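Side-chain contacts in disulfide isomerase DsbG N-terminal domain-containing protein (Helicobacter pylori, PDB 3TDG), which probably acts in the periplasm as a thiol-disulfide oxidoreductase of the DsbG type, a reductase with a thioredoxin fold: residues T244-K247 with I248-G252; P157-P160 with H161-K164; Q32-L35 with V36-E40. One frame throughout, in Å; residues are numbered along the deposited sequence.

Contact 1: T244-K247 with I248-G252; sequences TTKK and IFESG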
ATOM      1  N   THR A 244      -9.677 -21.765 -11.691  1.00 42.33           N
ATOM      2  CA  THR A 244      -9.223 -22.261 -10.402  1.00 41.54           C
ATOM      3  C   THR A 244      -7.703 -22.032 -10.230  1.00 41.03           C
ATOM      4  O   THR A 244      -7.248 -21.568  -9.173  1.00 40.07           O
ATOM      5  CB  THR A 244      -9.587 -23.744 -10.210  1.00 41.45           C
ATOM      6  OG1 THR A 244     -10.987 -23.921 -10.447  1.00 41.06           O
ATOM      7  CG2 THR A 244      -9.276 -24.219  -8.792  1.00 41.67           C
ATOM      8  N   THR A 245      -6.945 -22.335 -11.284  1.00 40.58           N
ATOM      9  CA  THR A 245      -5.489 -22.236 -11.284  1.00 40.66           C
ATOM     10  C   THR A 245      -5.048 -20.775 -11.133  1.00 41.64           C
ATOM     11  O   THR A 245      -4.171 -20.466 -10.316  1.00 40.77           O
ATOM     12  CB  THR A 245      -4.894 -22.860 -12.574  1.00 40.24           C
ATOM     13  OG1 THR A 245      -5.237 -24.253 -12.624  1.00 39.42           O
ATOM     14  CG2 THR A 245      -3.367 -22.726 -12.632  1.00 40.30           C
ATOM     15  N   LYS A 246      -5.657 -19.886 -11.920  1.00 42.91           N
ATOM     16  CA  LYS A 246      -5.365 -18.441 -11.839  1.00 44.90           C
ATOM     17  C   LYS A 246      -5.451 -17.902 -10.419  1.00 44.72           C
ATOM     18  O   LYS A 246      -4.610 -17.095 -10.019  1.00 45.17           O
ATOM     19  CB  LYS A 246      -6.322 -17.630 -12.716  1.00 45.66           C
ATOM     20  CG  LYS A 246      -5.838 -17.375 -14.140  1.00 49.68           C
ATOM     21  CD  LYS A 246      -6.548 -16.164 -14.778  1.00 54.08           C
ATOM     22  CE  LYS A 246      -6.367 -14.905 -13.931  1.00 56.83           C
ATOM     23  NZ  LYS A 246      -6.508 -13.657 -14.752  1.00 60.68           N
ATOM     24  N   LYS A 247      -6.455 -18.361  -9.671  1.00 45.05           N
ATOM     25  CA  LYS A 247      -6.767 -17.849  -8.328  1.00 46.02           C
ATOM     26  C   LYS A 247      -5.863 -18.424  -7.237  1.00 45.75           C
ATOM     27  O   LYS A 247      -5.605 -17.770  -6.207  1.00 45.15           O
ATOM     28  CB  LYS A 247      -8.234 -18.131  -7.974  1.00 46.34           C
ATOM     29  CG  LYS A 247      -9.242 -17.113  -8.541  1.00 50.07           C
ATOM     30  CD  LYS A 247     -10.696 -17.525  -8.238  1.00 54.26           C
ATOM     31  CE  LYS A 247     -11.697 -16.485  -8.733  1.00 56.34           C
ATOM     32  NZ  LYS A 247     -12.019 -16.704 -10.176  1.00 60.71           N
ATOM     33  N   ILE A 248      -5.419 -19.661  -7.444  1.00 44.83           N
ATOM     34  CA  ILE A 248      -4.416 -20.258  -6.572  1.00 44.61           C
ATOM     35  C   ILE A 248      -3.108 -19.462  -6.658  1.00 44.37           C
ATOM     36  O   ILE A 248      -2.518 -19.162  -5.633  1.00 44.84           O
ATOM     37  CB  ILE A 248      -4.171 -21.733  -6.910  1.00 44.13           C
ATOM     38  CG1 ILE A 248      -5.384 -22.572  -6.514  1.00 44.14           C
ATOM     39  CG2 ILE A 248      -2.936 -22.266  -6.176  1.00 44.39           C
ATOM     40  CD1 ILE A 248      -5.507 -23.866  -7.317  1.00 42.35           C
ATOM     41  N   PHE A 249      -2.691 -19.091  -7.865  1.00 44.54           N
ATOM     42  CA  PHE A 249      -1.371 -18.488  -8.081  1.00 45.37           C
ATOM     43  C   PHE A 249      -1.362 -16.955  -8.137  1.00 46.69           C
ATOM     44  O   PHE A 249      -0.298 -16.344  -8.222  1.00 46.95           O
ATOM     45  CB  PHE A 249      -0.702 -19.071  -9.343  1.00 44.50           C
ATOM     46  CG  PHE A 249      -0.354 -20.532  -9.217  1.00 43.84           C
ATOM     47  CD1 PHE A 249       0.829 -20.931  -8.590  1.00 41.42           C
ATOM     48  CD2 PHE A 249      -1.216 -21.508  -9.701  1.00 42.49           C
ATOM     49  CE1 PHE A 249       1.140 -22.289  -8.466  1.00 42.75           C
ATOM     50  CE2 PHE A 249      -0.919 -22.873  -9.569  1.00 42.56           C
ATOM     51  CZ  PHE A 249       0.254 -23.265  -8.950  1.00 41.02           C
ATOM     52  N   GLU A 250      -2.543 -16.350  -8.071  1.00 47.91           N
ATOM     53  CA  GLU A 250      -2.736 -14.901  -8.191  1.00 49.73           C
ATOM     54  C   GLU A 250      -1.907 -14.032  -7.246  1.00 49.60           C
ATOM     55  O   GLU A 250      -1.276 -13.087  -7.678  1.00 50.43           O
ATOM     56  CB  GLU A 250      -4.204 -14.589  -7.930  1.00 50.23           C
ATOM     57  CG  GLU A 250      -4.739 -13.467  -8.748  1.00 53.90           C
ATOM     58  CD  GLU A 250      -6.241 -13.567  -8.893  1.00 57.80           C
ATOM     59  OE1 GLU A 250      -6.935 -13.717  -7.857  1.00 57.57           O
ATOM     60  OE2 GLU A 250      -6.714 -13.515 -10.052  1.00 60.69           O
ATOM     61  N   SER A 251      -1.937 -14.343  -5.955  1.00 50.02           N
ATOM     62  CA  SER A 251      -1.355 -13.477  -4.928  1.00 50.04           C
ATOM     63  C   SER A 251       0.161 -13.610  -4.858  1.00 50.65           C
ATOM     64  O   SER A 251       0.857 -12.711  -4.378  1.00 50.68           O
ATOM     65  CB  SER A 251      -1.935 -13.844  -3.576  1.00 49.68           C
ATOM     66  OG  SER A 251      -1.603 -15.191  -3.270  1.00 49.87           O
ATOM     67  N   GLY A 252       0.679 -14.743  -5.320  1.00 50.48           N
ATOM     68  CA  GLY A 252       2.116 -14.972  -5.258  1.00 49.98           C
ATOM     69  C   GLY A 252       2.518 -15.494  -3.905  1.00 48.99           C
ATOM     70  O   GLY A 252       3.699 -15.564  -3.588  1.00 49.48           O
TER
HETATM   71  O   HOH W   1      -3.598 -16.418  -4.592  1.00 50.28           O

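Contact 2: P157-P160 with H161-K164; sequences PMCP and HCQK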
ATOM      1  N   PRO A 157       0.328 -31.717 -13.732  1.00 37.98           N
ATOM      2  CA  PRO A 157       0.554 -33.022 -14.351  1.00 38.51           C
ATOM      3  C   PRO A 157       1.640 -33.057 -15.459  1.00 39.40           C
ATOM      4  O   PRO A 157       1.960 -34.146 -15.939  1.00 40.22           O
ATOM      5  CB  PRO A 157      -0.828 -33.402 -14.903  1.00 38.62           C
ATOM      6  CG  PRO A 157      -1.586 -32.128 -15.030  1.00 38.97           C
ATOM      7  CD  PRO A 157      -0.877 -31.044 -14.257  1.00 38.32           C
ATOM      8  N   MET A 158       2.184 -31.901 -15.849  1.00 39.31           N
ATOM      9  CA  MET A 158       3.305 -31.831 -16.804  1.00 39.92           C
ATOM     10  C   MET A 158       4.633 -31.490 -16.114  1.00 39.91           C
ATOM     11  O   MET A 158       5.576 -31.034 -16.747  1.00 40.90           O
ATOM     12  CB  MET A 158       3.027 -30.819 -17.934  1.00 39.88           C
ATOM     13  CG  MET A 158       1.893 -31.207 -18.924  1.00 40.01           C
ATOM     14  SD  MET A 158       1.988 -32.853 -19.686  1.00 45.34           S
ATOM     15  CE  MET A 158       3.195 -32.561 -20.992  1.00 43.81           C
ATOM     16  N   CYS A 159       4.710 -31.701 -14.806  1.00 39.56           N
ATOM     17  CA  CYS A 159       5.876 -31.275 -14.069  1.00 39.16           C
ATOM     18  C   CYS A 159       6.587 -32.513 -13.542  1.00 38.50           C
ATOM     19  O   CYS A 159       5.997 -33.279 -12.788  1.00 38.73           O
ATOM     20  CB  CYS A 159       5.443 -30.334 -12.940  1.00 39.42           C
ATOM     21  SG  CYS A 159       6.679 -29.936 -11.689  1.00 41.90           S
ATOM     22  N   PRO A 160       7.850 -32.742 -13.965  1.00 38.26           N
ATOM     23  CA  PRO A 160       8.591 -33.900 -13.457  1.00 37.92           C
ATOM     24  C   PRO A 160       8.727 -33.941 -11.945  1.00 37.70           C
ATOM     25  O   PRO A 160       8.652 -35.014 -11.358  1.00 38.01           O
ATOM     26  CB  PRO A 160       9.964 -33.744 -14.125  1.00 38.25           C
ATOM     27  CG  PRO A 160       9.600 -33.153 -15.469  1.00 37.08           C
ATOM     28  CD  PRO A 160       8.555 -32.117 -15.101  1.00 37.80           C
ATOM     29  N   HIS A 161       8.904 -32.795 -11.300  1.00 38.19           N
ATOM     30  CA  HIS A 161       8.946 -32.802  -9.829  1.00 38.20           C
ATOM     31  C   HIS A 161       7.614 -33.219  -9.187  1.00 37.88           C
ATOM     32  O   HIS A 161       7.582 -33.879  -8.140  1.00 37.03           O
ATOM     33  CB  HIS A 161       9.458 -31.462  -9.304  1.00 38.36           C
ATOM     34  CG  HIS A 161      10.950 -31.355  -9.327  1.00 40.50           C
ATOM     35  ND1 HIS A 161      11.709 -31.281  -8.177  1.00 40.69           N
ATOM     36  CD2 HIS A 161      11.829 -31.363 -10.360  1.00 41.58           C
ATOM     37  CE1 HIS A 161      12.990 -31.216  -8.503  1.00 42.51           C
ATOM     38  NE2 HIS A 161      13.091 -31.268  -9.820  1.00 41.29           N
ATOM     39  N   CYS A 162       6.510 -32.855  -9.832  1.00 37.82           N
ATOM     40  CA  CYS A 162       5.185 -33.309  -9.384  1.00 38.42           C
ATOM     41  C   CYS A 162       4.978 -34.799  -9.662  1.00 39.16           C
ATOM     42  O   CYS A 162       4.334 -35.490  -8.876  1.00 39.59           O
ATOM     43  CB  CYS A 162       4.076 -32.454  -9.999  1.00 37.90           C
ATOM     44  SG  CYS A 162       4.154 -30.722  -9.458  1.00 39.00           S
ATOM     45  N   GLN A 163       5.540 -35.292 -10.765  1.00 40.06           N
ATOM     46  CA  GLN A 163       5.526 -36.724 -11.060  1.00 41.60           C
ATOM     47  C   GLN A 163       6.270 -37.519  -9.989  1.00 42.29           C
ATOM     48  O   GLN A 163       5.797 -38.569  -9.557  1.00 41.85           O
ATOM     49  CB  GLN A 163       6.148 -37.010 -12.420  1.00 42.11           C
ATOM     50  CG  GLN A 163       5.275 -36.722 -13.606  1.00 43.49           C
ATOM     51  CD  GLN A 163       6.022 -36.992 -14.894  1.00 48.29           C
ATOM     52  OE1 GLN A 163       7.030 -36.345 -15.180  1.00 50.31           O
ATOM     53  NE2 GLN A 163       5.554 -37.979 -15.665  1.00 49.18           N
ATOM     54  N   LYS A 164       7.423 -36.997  -9.556  1.00 43.10           N
ATOM     55  CA  LYS A 164       8.183 -37.585  -8.449  1.00 43.69           C
ATOM     56  C   LYS A 164       7.390 -37.530  -7.147  1.00 43.40           C
ATOM     57  O   LYS A 164       7.279 -38.532  -6.428  1.00 43.46           O
ATOM     58  CB  LYS A 164       9.549 -36.887  -8.296  1.00 44.02           C
ATOM     59  CG  LYS A 164      10.167 -36.993  -6.892  1.00 46.70           C
ATOM     60  CD  LYS A 164      11.573 -36.393  -6.891  1.00 52.31           C
ATOM     61  CE  LYS A 164      11.798 -35.443  -5.728  1.00 54.98           C
ATOM     62  NZ  LYS A 164      12.431 -34.206  -6.251  1.00 55.59           N
TER

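Contact 3: Q32-L35 with V36-E40; sequences QDNL and VSVIE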
ATOM      1  N   GLN A  32      -2.894  -9.656  34.004  1.00 60.72           N
ATOM      2  CA  GLN A  32      -3.657  -8.508  34.472  1.00 60.77           C
ATOM      3  C   GLN A  32      -5.070  -8.473  33.943  1.00 60.41           C
ATOM      4  O   GLN A  32      -5.310  -8.220  32.786  1.00 60.77           O
ATOM      5  CB  GLN A  32      -2.968  -7.225  34.102  1.00 61.10           C
ATOM      6  CG  GLN A  32      -3.506  -6.023  34.767  1.00 62.74           C
ATOM      7  CD  GLN A  32      -2.631  -5.558  35.901  1.00 66.08           C
ATOM      8  OE1 GLN A  32      -1.580  -4.961  35.689  1.00 67.52           O
ATOM      9  NE2 GLN A  32      -3.051  -5.842  37.122  1.00 67.46           N
ATOM     10  N   ASP A  33      -6.018  -8.706  34.817  1.00 59.17           N
ATOM     11  CA  ASP A  33      -7.382  -8.692  34.408  1.00 58.19           C
ATOM     12  C   ASP A  33      -7.818  -7.314  34.020  1.00 56.40           C
ATOM     13  O   ASP A  33      -8.672  -7.164  33.183  1.00 55.66           O
ATOM     14  CB  ASP A  33      -8.264  -9.219  35.518  1.00 58.76           C
ATOM     15  CG  ASP A  33      -7.977 -10.651  35.834  1.00 61.53           C
ATOM     16  OD1 ASP A  33      -8.013 -11.468  34.902  1.00 62.99           O
ATOM     17  OD2 ASP A  33      -7.703 -10.961  37.013  1.00 64.43           O
ATOM     18  N   ASN A  34      -7.247  -6.301  34.627  1.00 54.00           N
ATOM     19  CA  ASN A  34      -7.722  -4.985  34.314  1.00 52.26           C
ATOM     20  C   ASN A  34      -7.461  -4.549  32.885  1.00 50.30           C
ATOM     21  O   ASN A  34      -8.311  -3.968  32.258  1.00 49.56           O
ATOM     22  CB  ASN A  34      -7.202  -3.956  35.275  1.00 52.85           C
ATOM     23  CG  ASN A  34      -8.006  -2.714  35.233  1.00 54.48           C
ATOM     24  OD1 ASN A  34      -9.213  -2.751  35.316  1.00 56.44           O
ATOM     25  ND2 ASN A  34      -7.350  -1.600  35.077  1.00 55.78           N
ATOM     26  N   LEU A  35      -6.277  -4.825  32.380  1.00 48.07           N
ATOM     27  CA  LEU A  35      -5.965  -4.439  31.029  1.00 46.34           C
ATOM     28  C   LEU A  35      -6.844  -5.181  30.052  1.00 44.55           C
ATOM     29  O   LEU A  35      -7.377  -4.600  29.160  1.00 43.58           O
ATOM     30  CB  LEU A  35      -4.481  -4.604  30.717  1.00 45.97           C
ATOM     31  CG  LEU A  35      -3.931  -5.843  30.047  1.00 46.62           C
ATOM     32  CD1 LEU A  35      -4.164  -5.818  28.609  1.00 45.97           C
ATOM     33  CD2 LEU A  35      -2.485  -5.921  30.300  1.00 45.89           C
ATOM     34  N   VAL A  36      -7.002  -6.466  30.267  1.00 43.27           N
ATOM     35  CA  VAL A  36      -7.852  -7.289  29.439  1.00 42.91           C
ATOM     36  C   VAL A  36      -9.255  -6.740  29.423  1.00 42.33           C
ATOM     37  O   VAL A  36      -9.898  -6.704  28.428  1.00 41.58           O
ATOM     38  CB  VAL A  36      -7.892  -8.738  29.930  1.00 43.06           C
ATOM     39  CG1 VAL A  36      -8.887  -9.504  29.176  1.00 43.90           C
ATOM     40  CG2 VAL A  36      -6.578  -9.380  29.760  1.00 42.82           C
ATOM     41  N   SER A  37      -9.716  -6.298  30.561  1.00 41.90           N
ATOM     42  CA  SER A  37     -11.061  -5.836  30.664  1.00 42.23           C
ATOM     43  C   SER A  37     -11.228  -4.451  30.063  1.00 41.49           C
ATOM     44  O   SER A  37     -12.219  -4.161  29.456  1.00 41.10           O
ATOM     45  CB  SER A  37     -11.502  -5.915  32.112  1.00 42.52           C
ATOM     46  OG  SER A  37     -12.173  -4.768  32.503  1.00 46.09           O
ATOM     47  N   VAL A  38     -10.220  -3.622  30.197  1.00 40.44           N
ATOM     48  CA  VAL A  38     -10.269  -2.328  29.588  1.00 39.78           C
ATOM     49  C   VAL A  38     -10.333  -2.458  28.072  1.00 39.29           C
ATOM     50  O   VAL A  38     -11.066  -1.767  27.431  1.00 38.92           O
ATOM     51  CB  VAL A  38      -9.104  -1.467  30.010  1.00 39.90           C
ATOM     52  CG1 VAL A  38      -9.116  -0.212  29.276  1.00 39.35           C
ATOM     53  CG2 VAL A  38      -9.154  -1.204  31.462  1.00 39.79           C
ATOM     54  N   ILE A  39      -9.580  -3.374  27.516  1.00 38.23           N
ATOM     55  CA  ILE A  39      -9.601  -3.557  26.098  1.00 38.55           C
ATOM     56  C   ILE A  39     -10.907  -4.168  25.652  1.00 38.33           C
ATOM     57  O   ILE A  39     -11.482  -3.738  24.698  1.00 37.46           O
ATOM     58  CB  ILE A  39      -8.433  -4.395  25.615  1.00 38.26           C
ATOM     59  CG1 ILE A  39      -7.169  -3.569  25.635  1.00 38.87           C
ATOM     60  CG2 ILE A  39      -8.644  -4.839  24.218  1.00 39.05           C
ATOM     61  CD1 ILE A  39      -5.939  -4.370  25.635  1.00 40.43           C
ATOM     62  N   GLU A  40     -11.372  -5.173  26.362  1.00 38.21           N
ATOM     63  CA  GLU A  40     -12.611  -5.808  26.001  1.00 39.23           C
ATOM     64  C   GLU A  40     -13.787  -4.855  25.874  1.00 38.96           C
ATOM     65  O   GLU A  40     -14.501  -4.932  24.937  1.00 39.49           O
ATOM     66  CB  GLU A  40     -12.943  -6.930  26.946  1.00 38.94           C
ATOM     67  CG  GLU A  40     -13.854  -7.894  26.312  1.00 42.01           C
ATOM     68  CD  GLU A  40     -14.219  -9.046  27.176  1.00 43.87           C
ATOM     69  OE1 GLU A  40     -14.088  -8.962  28.389  1.00 45.41           O
ATOM     70  OE2 GLU A  40     -14.646 -10.036  26.620  1.00 46.48           O
TER

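Contact 1: T244-K247 with I248-G252
With OG1 beside the backbone N (chi1 -62°), T245 has its CG2 anti to that N, and F249, whose CG stands anti to its carbonyl carbon (chi1 -66°), points the same way, which leaves the methyl alongside the ring. This is i to i+4 packing on the last turns of helix 235-249 in the thioredoxin-fold domain. T245 CG2 touches the ring at F249 CD2, 3.8 Å away, while I248 CG2 sits over one ring face near the rim; W185 also stacks on the ring. One residue earlier, T244 CG2 reaches I248 CD1 at 4.1 Å, again across one turn, and I248 continues onto V183 and onto I127 of helix 98-129. Both threonine hydroxyls turn back to the helix, T244 OG1 bonding K240 O and T245 OG1 bonding V241 O. The backbone bonds I248 N to T244 O and F249 N to T245 O are both 3.2 Å. Across the helix from this buried side, K246 and K247 face solvent with E250. Their charges are only loosely matched, K246 NZ lying 4.7 Å from E250 OE2. Past the last turn G252 takes a positive phi of 83°, and a water accepts from S251 N while donating to K247 O at 2.9 Å.

Contact 2: P157-P160 with H161-K164
C159 SG and C162 SG lie 3.5 Å apart, too far for a disulfide, and this pair of sulfurs is the tight part of the contact. C159 swings its sulfur forward over the first turn (SG anti to the backbone N, chi1 168°), where it also accepts from C162 N at 3.5 Å with an N-H...S angle of 151°. C159 holds the N-cap position of helix 160-167, and this is its capping bond. C162 SG turns the other way about its first torsion, beside its own backbone N, and meets C159 at CB as well, 3.7 Å from it. H161 adds its CB to the same cluster, 4.0 Å from C159 SG. L186 packs on C159, and V257 and P258 on C162; both cysteines are buried. The pattern C159-P160-H161-C162 at a helix start is that of the thioredoxin-type CxxC active site, here probably in its reduced form, the sulfurs not joined. The backbone closes the turn with Q163 N to C159 O, 2.9 Å, and K164 N to P160 O, also 2.9 Å. The opposite character belongs to P160, H161 and K164, which are exposed, although H161 still touches P258. Q163 spans the two regimes: its extended chain lays OE1 against P160 CA at 3.4 Å, crossing the proline at a slant, while NE2 is bonded to T224 OG1 and more weakly to Y222 O.

Contact 3: Q32-L35 with V36-E40
L35 and I39 provide the apolar part of this contact, lying side by side and pointing the same way one turn apart near the start of helix 33-43. Their CD1 methyls meet at 3.8 Å, and the packing rests on this pair. The first torsion of L35, 96°, is far from a staggered value and brings CG to 3.1 Å from V36 N, a close approach that makes the exact placement of this atom doubtful. V36 sits to one side of the pair, its CG2 3.5 Å from Q32 O. Together these residues face the antiparallel sheet of the N-terminal domain: L35 and I39, with V38, rest on I86 of strand 85-88, L35 and V36 on I49 of strand 48-54.

Backbone bonds form a second group, three successive i to i+4 links: S37 N to D33 O, V38 N to N34 O at 2.8 Å, and I39 N to L35 O at 3.0 Å. The last is the straightest, with an N-H...O angle of 161°.

The polar side chain that matters is N34. CG stands anti to the backbone N (chi1 -162°), and the amide crosses V38 at a slant, with ND2 4.1 Å from V38 CG2. That nitrogen is engaged beyond the helix, donating to N84 OD1 and D82 O, so the first turn is tied to the loop ahead of strand 85-88.

At the subunit interface V38 packs on S95 and I39 on F94 of the second subunit. The chemistry is thus divided: hydrocarbon seats the helix on its own sheet and reaches the partner chain, whereas the two bonds from N34 ND2 fix the rotation of its amide and give this end of the helix a directional polar anchor.

Overall arrangement
The three contacts follow one another along the chain in the order 3, 2, 1, and none touches another. Contact 2 holds the CxxC pair of the probable redox site. Contact 1 belongs to the same thioredoxin-fold domain; the centres of these two are 19 Å apart and their nearest atoms about 8 Å apart. V183 and W185, which meet contact 1, lie in the same loop as L186, which packs on C159 of contact 2. Contact 3 lies in the N-terminal domain at the far end of the long helix 98-129, with its centre 53 Å from contact 2 and 41 Å from contact 1. There it meets the second subunit, which touches neither of the others.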